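Endo-beta-N-acetylglucosaminidase F1 (Bacteroides thetaiotaomicron VPI-5482, PDB 6TCV) probably hydrolyses the chitobiose core of high-mannose N-glycans, cutting between the two N-acetylglucosamines, as an endo-beta-N-acetylglucosaminidase. Local coordinates at residues F202-N207 / V244-L249; N285-Y290 / T326-G331. The protein carries 2 engineered substitutions. One frame throughout, in Å; residues are numbered along the deposited sequence.

Interaction 1 (F202-N207 / V244-L249). With MAN (alpha-D-mannopyranose), chain B; NAG (2-acetamido-2-deoxy-beta-D-glucopyranose), chain C.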
loop_
_atom_site.group_PDB
_atom_site.type_symbol
_atom_site.label_atom_id
_atom_site.label_comp_id
_atom_site.label_asym_id
_atom_site.label_seq_id
_atom_site.Cartn_x
_atom_site.Cartn_y
_atom_site.Cartn_z
ATOM N N PHE A 202 6.245 3.182 -10.940
ATOM C CA PHE A 202 7.312 4.134 -10.591
ATOM C C PHE A 202 7.682 4.884 -11.867
ATOM O O PHE A 202 8.256 4.312 -12.796
ATOM C CB PHE A 202 8.501 3.363 -10.020
ATOM C CG PHE A 202 9.572 4.252 -9.416
ATOM C CD1 PHE A 202 9.423 4.706 -8.111
ATOM C CD2 PHE A 202 10.731 4.540 -10.100
ATOM C CE1 PHE A 202 10.409 5.484 -7.550
ATOM C CE2 PHE A 202 11.724 5.312 -9.554
ATOM C CZ PHE A 202 11.576 5.763 -8.271
ATOM N N ALA A 203 7.371 6.179 -11.951
ATOM C CA ALA A 203 6.661 7.000 -10.940
ATOM C C ALA A 203 6.025 8.200 -11.583
ATOM O O ALA A 203 6.627 8.819 -12.495
ATOM C CB ALA A 203 7.614 7.521 -9.853
ATOM N N ALA A 204 4.854 8.578 -11.068
ATOM C CA ALA A 204 4.353 9.934 -11.248
ATOM C C ALA A 204 5.224 10.864 -10.414
ATOM O O ALA A 204 5.948 10.458 -9.516
ATOM C CB ALA A 204 2.891 10.039 -10.781
ATOM N N ASN A 205 5.116 12.154 -10.686
ATOM C CA ASN A 205 5.960 13.143 -10.032
ATOM C C ASN A 205 5.164 14.184 -9.271
ATOM O O ASN A 205 3.992 14.431 -9.551
ATOM C CB ASN A 205 6.827 13.836 -11.062
ATOM C CG ASN A 205 7.704 12.877 -11.771
ATOM O OD1 ASN A 205 7.609 12.670 -12.974
ATOM N ND2 ASN A 205 8.576 12.250 -11.016
ATOM N N ILE A 206 5.819 14.801 -8.286
ATOM C CA ILE A 206 5.369 16.094 -7.765
ATOM C C ILE A 206 6.154 17.177 -8.496
ATOM O O ILE A 206 7.400 17.111 -8.580
ATOM C CB ILE A 206 5.476 16.196 -6.241
ATOM C CG1 ILE A 206 4.887 17.523 -5.788
ATOM C CG2 ILE A 206 6.902 15.997 -5.721
ATOM C CD1 ILE A 206 4.650 17.622 -4.271
ATOM N N ASN A 207 5.439 18.182 -9.009
ATOM C CA ASN A 207 6.057 19.308 -9.695
ATOM C C ASN A 207 5.224 20.547 -9.390
ATOM O O ASN A 207 4.072 20.461 -8.929
ATOM C CB ASN A 207 6.085 19.104 -11.199
ATOM C CG ASN A 207 7.238 18.235 -11.620
ATOM O OD1 ASN A 207 7.055 17.040 -11.953
ATOM N ND2 ASN A 207 8.434 18.803 -11.627
ATOM N N VAL A 244 -2.207 -2.338 -6.691
ATOM C CA VAL A 244 -1.473 -1.489 -7.621
ATOM C C VAL A 244 -1.408 -0.092 -7.030
ATOM O O VAL A 244 -2.448 0.558 -6.853
ATOM C CB VAL A 244 -2.098 -1.479 -9.013
ATOM C CG1 VAL A 244 -1.339 -0.507 -9.919
ATOM C CG2 VAL A 244 -2.115 -2.872 -9.609
ATOM N N LEU A 245 -0.205 0.383 -6.730
ATOM C CA LEU A 245 -0.003 1.691 -6.128
ATOM C C LEU A 245 0.575 2.641 -7.160
ATOM O O LEU A 245 1.408 2.265 -7.987
ATOM C CB LEU A 245 0.978 1.643 -4.957
ATOM C CG LEU A 245 0.763 0.564 -3.909
ATOM C CD1 LEU A 245 1.678 0.736 -2.724
ATOM C CD2 LEU A 245 -0.676 0.512 -3.439
ATOM N N LEU A 246 0.200 3.917 -7.051
ATOM C CA LEU A 246 0.856 4.961 -7.828
ATOM C C LEU A 246 2.113 5.390 -7.083
ATOM O O LEU A 246 2.056 5.741 -5.898
ATOM C CB LEU A 246 -0.082 6.153 -8.002
ATOM C CG LEU A 246 0.427 7.275 -8.940
ATOM C CD1 LEU A 246 0.641 6.744 -10.357
ATOM C CD2 LEU A 246 -0.558 8.436 -8.895
ATOM N N GLY A 247 3.267 5.325 -7.739
ATOM C CA GLY A 247 4.473 5.896 -7.157
ATOM C C GLY A 247 4.501 7.401 -7.398
ATOM O O GLY A 247 4.158 7.873 -8.478
ATOM N N LEU A 248 4.936 8.130 -6.365
ATOM C CA LEU A 248 5.210 9.564 -6.446
ATOM C C LEU A 248 6.678 9.786 -6.128
ATOM O O LEU A 248 7.219 9.186 -5.183
ATOM C CB LEU A 248 4.323 10.355 -5.474
ATOM C CG LEU A 248 3.102 11.033 -6.060
ATOM C CD1 LEU A 248 3.474 12.073 -7.116
ATOM C CD2 LEU A 248 2.105 10.033 -6.607
ATOM N N LEU A 249 7.290 10.685 -6.882
ATOM C CA LEU A 249 8.722 10.919 -6.824
ATOM C C LEU A 249 8.967 12.399 -7.092
ATOM O O LEU A 249 8.374 12.970 -8.016
ATOM C CB LEU A 249 9.376 10.019 -7.908
ATOM C CG LEU A 249 10.898 10.087 -8.029
ATOM C CD1 LEU A 249 11.606 9.457 -6.865
ATOM C CD2 LEU A 249 11.303 9.403 -9.359
HETATM C C1 MAN B . 12.635 10.089 -14.916
HETATM C C2 MAN B . 11.385 10.798 -15.421
HETATM C C3 MAN B . 10.373 10.860 -14.290
HETATM C C4 MAN B . 10.094 9.480 -13.706
HETATM C C5 MAN B . 11.390 8.776 -13.318
HETATM C C6 MAN B . 11.187 7.312 -12.977
HETATM O O2 MAN B . 10.904 10.077 -16.577
HETATM O O3 MAN B . 9.144 11.388 -14.791
HETATM O O4 MAN B . 9.338 9.611 -12.505
HETATM O O5 MAN B . 12.306 8.799 -14.439
HETATM O O6 MAN B . 12.456 6.695 -12.686
HETATM C C1 NAG C . 16.854 5.112 -6.032
HETATM C C2 NAG C . 15.450 5.414 -6.522
HETATM C C3 NAG C . 15.331 5.558 -8.040
HETATM C C4 NAG C . 16.629 5.158 -8.715
HETATM C C5 NAG C . 17.091 3.843 -8.117
HETATM C C6 NAG C . 18.304 3.236 -8.809
HETATM C C7 NAG C . 13.371 4.708 -5.407
HETATM C C8 NAG C . 12.580 3.516 -4.903
HETATM N N2 NAG C . 14.519 4.421 -6.015
HETATM O O3 NAG C . 15.016 6.915 -8.367
HETATM O O4 NAG C . 16.354 4.974 -10.114
HETATM O O5 NAG C . 17.470 4.029 -6.739
HETATM O O6 NAG C . 18.738 2.106 -8.125
HETATM O O7 NAG C . 12.994 5.876 -5.251
#
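Leu-249 packs its side chain against Ala-203 and the CZ end of Phe-202. Its CB lies 3.6 Å from Ala-203 CB. With CG anti to the backbone N (chi1 -180°), the methyl CD2 reaches 3.8 Å from Phe-202 CZ. Asn-205 works in both directions. Its ND2 donates to Leu-249 O at 3.1 Å, almost straight at 170°, and also to O4 of the chain B mannose. Its OD1 accepts from O3 of that sugar at 2.7 Å. Ile-206 N bonds to Leu-249 O from the other face of the carbonyl plane, at 3.2 Å. With an alanine in place of Asn-205, the mannose O3 would probably lose its acceptor and Leu-249 O one of its two donors. Ala-203 O, just after a cis peptide bond, accepts from the mannose O4. Phe-202 CZ lies 3.3 Å from O7 of the chain C N-acetylglucosamine. The strands run parallel but twisted by 49°, and the bonds from Ala-204 N to Gly-247 O and from Leu-249 N to Ala-204 O are both weak. On the opposite face, Ala-204 meets Leu-246 and Leu-248. Strand 198-209 is flanked further by strands 169-175 and 214-218, and strand 243-249 by strand 283-287.

Interaction 2 (N285-Y290 / T326-G331). Engineered in segment 285-290: Ala-287 (natural residue Asp), Leu-289 (natural residue Glu). With NAG (2-acetamido-2-deoxy-beta-D-glucopyranose), chain C; NAG (2-acetamido-2-deoxy-beta-D-glucopyranose), chain D; MAN (alpha-D-mannopyranose), chain E; BMA (beta-D-mannopyranose), chain F.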
loop_
_atom_site.group_PDB
_atom_site.type_symbol
_atom_site.label_atom_id
_atom_site.label_comp_id
_atom_site.label_asym_id
_atom_site.label_seq_id
_atom_site.Cartn_x
_atom_site.Cartn_y
_atom_site.Cartn_z
ATOM N N ASN A 285 3.003 5.070 -3.115
ATOM C CA ASN A 285 4.345 5.080 -2.527
ATOM C C ASN A 285 4.926 6.484 -2.678
ATOM O O ASN A 285 4.825 7.068 -3.776
ATOM C CB ASN A 285 5.297 4.102 -3.203
ATOM C CG ASN A 285 6.689 4.172 -2.615
ATOM O OD1 ASN A 285 6.941 3.596 -1.504
ATOM N ND2 ASN A 285 7.535 4.875 -3.198
ATOM N N TYR A 286 5.502 7.015 -1.607
ATOM C CA TYR A 286 6.224 8.287 -1.645
ATOM C C TYR A 286 7.724 8.039 -1.551
ATOM O O TYR A 286 8.207 7.420 -0.590
ATOM C CB TYR A 286 5.762 9.146 -0.472
ATOM C CG TYR A 286 4.349 9.694 -0.599
ATOM C CD1 TYR A 286 3.912 10.321 -1.736
ATOM C CD2 TYR A 286 3.447 9.592 0.474
ATOM C CE1 TYR A 286 2.645 10.868 -1.824
ATOM C CE2 TYR A 286 2.158 10.142 0.391
ATOM C CZ TYR A 286 1.783 10.788 -0.766
ATOM O OH TYR A 286 0.531 11.356 -0.878
ATOM N N ALA A 287 8.446 8.614 -2.523
ATOM C CA ALA A 287 9.896 8.558 -2.608
ATOM C C ALA A 287 10.451 9.976 -2.733
ATOM O O ALA A 287 10.285 10.651 -3.774
ATOM C CB ALA A 287 10.296 7.671 -3.783
ATOM N N ASP A 288 11.083 10.429 -1.658
ATOM C CA ASP A 288 11.619 11.785 -1.560
ATOM C C ASP A 288 13.015 11.858 -2.149
ATOM O O ASP A 288 14.012 11.775 -1.436
ATOM C CB ASP A 288 11.640 12.280 -0.116
ATOM C CG ASP A 288 12.304 13.647 0.019
ATOM O OD1 ASP A 288 12.157 14.493 -0.913
ATOM O OD2 ASP A 288 12.934 13.912 1.054
ATOM N N LEU A 289 13.073 11.943 -3.482
ATOM C CA LEU A 289 14.305 12.134 -4.246
ATOM C C LEU A 289 14.085 13.178 -5.321
ATOM O O LEU A 289 12.988 13.344 -5.822
ATOM C CB LEU A 289 14.801 10.824 -4.933
ATOM C CG LEU A 289 15.232 9.730 -3.989
ATOM C CD1 LEU A 289 14.105 8.833 -3.588
ATOM C CD2 LEU A 289 16.326 8.873 -4.611
ATOM N N TYR A 290 15.149 13.894 -5.646
ATOM C CA TYR A 290 15.314 14.658 -6.893
ATOM C C TYR A 290 14.665 16.042 -6.780
ATOM O O TYR A 290 14.685 16.800 -7.764
ATOM C CB TYR A 290 14.842 13.982 -8.226
ATOM C CG TYR A 290 15.413 12.568 -8.272
ATOM C CD1 TYR A 290 16.799 12.345 -8.207
ATOM C CD2 TYR A 290 14.589 11.476 -8.451
ATOM C CE1 TYR A 290 17.312 11.047 -8.153
ATOM C CE2 TYR A 290 15.122 10.199 -8.450
ATOM C CZ TYR A 290 16.452 10.001 -8.293
ATOM O OH TYR A 290 16.957 8.718 -8.247
ATOM N N THR A 326 2.364 4.235 1.718
ATOM C CA THR A 326 3.637 3.547 1.863
ATOM C C THR A 326 4.755 4.510 1.500
ATOM O O THR A 326 4.546 5.467 0.744
ATOM C CB THR A 326 3.718 2.264 1.005
ATOM O OG1 THR A 326 3.876 2.571 -0.386
ATOM C CG2 THR A 326 2.490 1.409 1.163
ATOM N N VAL A 327 5.942 4.260 2.030
ATOM C CA VAL A 327 7.087 5.143 1.847
ATOM C C VAL A 327 8.352 4.347 1.547
ATOM O O VAL A 327 8.567 3.242 2.047
ATOM C CB VAL A 327 7.329 6.131 2.988
ATOM C CG1 VAL A 327 6.130 7.013 3.177
ATOM C CG2 VAL A 327 7.645 5.396 4.250
ATOM N N PHE A 328 9.202 4.925 0.727
ATOM C CA PHE A 328 10.627 4.552 0.625
ATOM C C PHE A 328 11.400 5.308 1.682
ATOM O O PHE A 328 11.254 6.534 1.789
ATOM C CB PHE A 328 11.065 4.894 -0.795
ATOM C CG PHE A 328 12.473 4.485 -1.156
ATOM C CD1 PHE A 328 12.959 3.210 -0.955
ATOM C CD2 PHE A 328 13.327 5.394 -1.769
ATOM C CE1 PHE A 328 14.235 2.856 -1.366
ATOM C CE2 PHE A 328 14.624 5.048 -2.162
ATOM C CZ PHE A 328 15.076 3.771 -1.972
ATOM N N ASP A 329 12.154 4.600 2.512
ATOM C CA ASP A 329 12.941 5.246 3.548
ATOM C C ASP A 329 14.244 5.821 3.003
ATOM O O ASP A 329 15.280 5.138 2.926
ATOM C CB ASP A 329 13.201 4.288 4.695
ATOM C CG ASP A 329 13.924 4.933 5.841
ATOM O OD1 ASP A 329 14.092 6.171 5.856
ATOM O OD2 ASP A 329 14.374 4.202 6.754
ATOM N N TRP A 330 14.180 7.041 2.492
ATOM C CA TRP A 330 15.318 7.719 1.872
ATOM C C TRP A 330 15.008 9.219 1.960
ATOM O O TRP A 330 13.839 9.620 1.947
ATOM C CB TRP A 330 15.487 7.300 0.400
ATOM C CG TRP A 330 16.779 7.699 -0.162
ATOM C CD1 TRP A 330 17.046 8.696 -1.078
ATOM C CD2 TRP A 330 18.034 7.067 0.100
ATOM N NE1 TRP A 330 18.419 8.728 -1.327
ATOM C CE2 TRP A 330 19.037 7.724 -0.647
ATOM C CE3 TRP A 330 18.411 5.984 0.904
ATOM C CZ2 TRP A 330 20.392 7.336 -0.595
ATOM C CZ3 TRP A 330 19.748 5.637 0.983
ATOM C CH2 TRP A 330 20.700 6.266 0.200
ATOM N N GLY A 331 16.029 10.069 1.963
ATOM C CA GLY A 331 15.770 11.501 2.069
ATOM C C GLY A 331 15.108 11.793 3.389
ATOM O O GLY A 331 15.431 11.195 4.411
HETATM C C1 NAG C . 16.854 5.112 -6.032
HETATM C C2 NAG C . 15.450 5.414 -6.522
HETATM C C3 NAG C . 15.331 5.558 -8.040
HETATM C C4 NAG C . 16.629 5.158 -8.715
HETATM C C5 NAG C . 17.091 3.843 -8.117
HETATM C C6 NAG C . 18.304 3.236 -8.809
HETATM C C7 NAG C . 13.371 4.708 -5.407
HETATM C C8 NAG C . 12.580 3.516 -4.903
HETATM N N2 NAG C . 14.519 4.421 -6.015
HETATM O O3 NAG C . 15.016 6.915 -8.367
HETATM O O4 NAG C . 16.354 4.974 -10.114
HETATM O O5 NAG C . 17.470 4.029 -6.739
HETATM O O6 NAG C . 18.738 2.106 -8.125
HETATM O O7 NAG C . 12.994 5.876 -5.251
HETATM C C1 NAG D . 21.357 7.464 -4.820
HETATM C C2 NAG D . 21.062 7.525 -6.300
HETATM C C3 NAG D . 19.561 7.453 -6.548
HETATM C C4 NAG D . 19.001 6.244 -5.830
HETATM C C5 NAG D . 19.296 6.389 -4.349
HETATM C C6 NAG D . 18.667 5.344 -3.461
HETATM C C7 NAG D . 22.703 8.929 -7.455
HETATM C C8 NAG D . 23.103 10.351 -7.776
HETATM N N2 NAG D . 21.556 8.789 -6.840
HETATM O O3 NAG D . 19.356 7.404 -7.957
HETATM O O4 NAG D . 17.592 6.299 -6.119
HETATM O O5 NAG D . 20.718 6.342 -4.208
HETATM O O6 NAG D . 19.061 4.041 -3.951
HETATM O O7 NAG D . 23.406 7.966 -7.742
HETATM C C1 MAN E . 16.297 10.803 -11.806
HETATM C C2 MAN E . 14.832 10.968 -12.180
HETATM C C3 MAN E . 14.647 10.654 -13.657
HETATM C C4 MAN E . 15.514 11.565 -14.504
HETATM C C5 MAN E . 16.967 11.474 -14.029
HETATM C C6 MAN E . 17.859 12.467 -14.733
HETATM O O2 MAN E . 14.434 12.299 -11.907
HETATM O O3 MAN E . 13.261 10.909 -13.965
HETATM O O4 MAN E . 15.461 11.273 -15.897
HETATM O O5 MAN E . 17.073 11.696 -12.605
HETATM O O6 MAN E . 17.330 13.781 -14.502
HETATM C C1 BMA F . 17.272 5.562 -11.000
HETATM C C2 BMA F . 16.987 5.068 -12.406
HETATM C C3 BMA F . 17.935 5.720 -13.394
HETATM C C4 BMA F . 17.947 7.236 -13.222
HETATM C C5 BMA F . 18.135 7.627 -11.754
HETATM C C6 BMA F . 17.964 9.103 -11.499
HETATM O O2 BMA F . 15.644 5.468 -12.741
HETATM O O3 BMA F . 17.576 5.488 -14.756
HETATM O O4 BMA F . 19.029 7.844 -13.940
HETATM O O5 BMA F . 17.140 6.966 -10.944
HETATM O O6 BMA F . 16.657 9.476 -12.015
HETATM O O HOH W 1 12.081 8.517 0.070
#
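One water is gripped by three backbone groups from both segments. Its oxygen lies 2.8 Å from Asp-288 N, whose proton it accepts, and it donates to Phe-328 O and Trp-330 O. It bridges the two segments where they part after neighbouring parallel strands of a beta-alpha-beta unit, in the barrel of the glycoside hydrolase 18 type. Inverse gamma turns centred on Asp-288 and Asp-329 lie beside it. Earlier along the strands, Tyr-286 N donates to Thr-326 O at 3.0 Å, and Phe-328 N donates to Tyr-286 O. The Asn-285 and Thr-326 side chains cross at about a right angle, and Thr-326 OG1 bonds to Tyr-171. On the other face, Tyr-286 packs on helix 306-319 and bonds to Thr-316.

Ala-287 and Leu-289 are engineered, replacing Asp and Glu. These are the positions of the last two acids of the DxxDxDxE signature of this family, so their loss is consistent with the uncut substrate. Leu-289 CG sits 3.6 Å from Trp-330 CD1, the two side chains crossing at about a right angle. Its CD2 is 3.2 Å from O4 of the chain D N-acetylglucosamine, the oxygen that links it to the chain C sugar. Phe-328, with CG anti to the backbone N (chi1 -175°), lays one ring face against the acetamide of the chain C sugar. The methyl C8 stands 3.6 Å above the ring plane, over its centre. Trp-330 carries C6 of the chain D sugar over one face. The Tyr-290 ring lies between Leu-289 CB and C1 of the chain E mannose, one on each face. Tyr-290 OH bonds to O3 of the chain D sugar and, at 2.7 Å, to O3 of the chain C sugar.

Overall arrangement
From the N terminus, interaction 1 comes first. It closes a loop of 36 residues that holds strand 214-218 and three short helices. Interaction 2 opens only after this and closes a second loop of 35 residues, with helix 306-319 in it. The two are in series, neither nested nor crossed. The centres of interactions 1 and 2 are about 10 Å apart. Strands 243-249 and 283-287 lie side by side and join them: Leu-248 N probably bonds to Asn-285 O, and Ala-287 N to Leu-248 O. Four successive parallel strands of the barrel are thus tied together. Both interactions touch the chain C N-acetylglucosamine, consistent with both lining the substrate site.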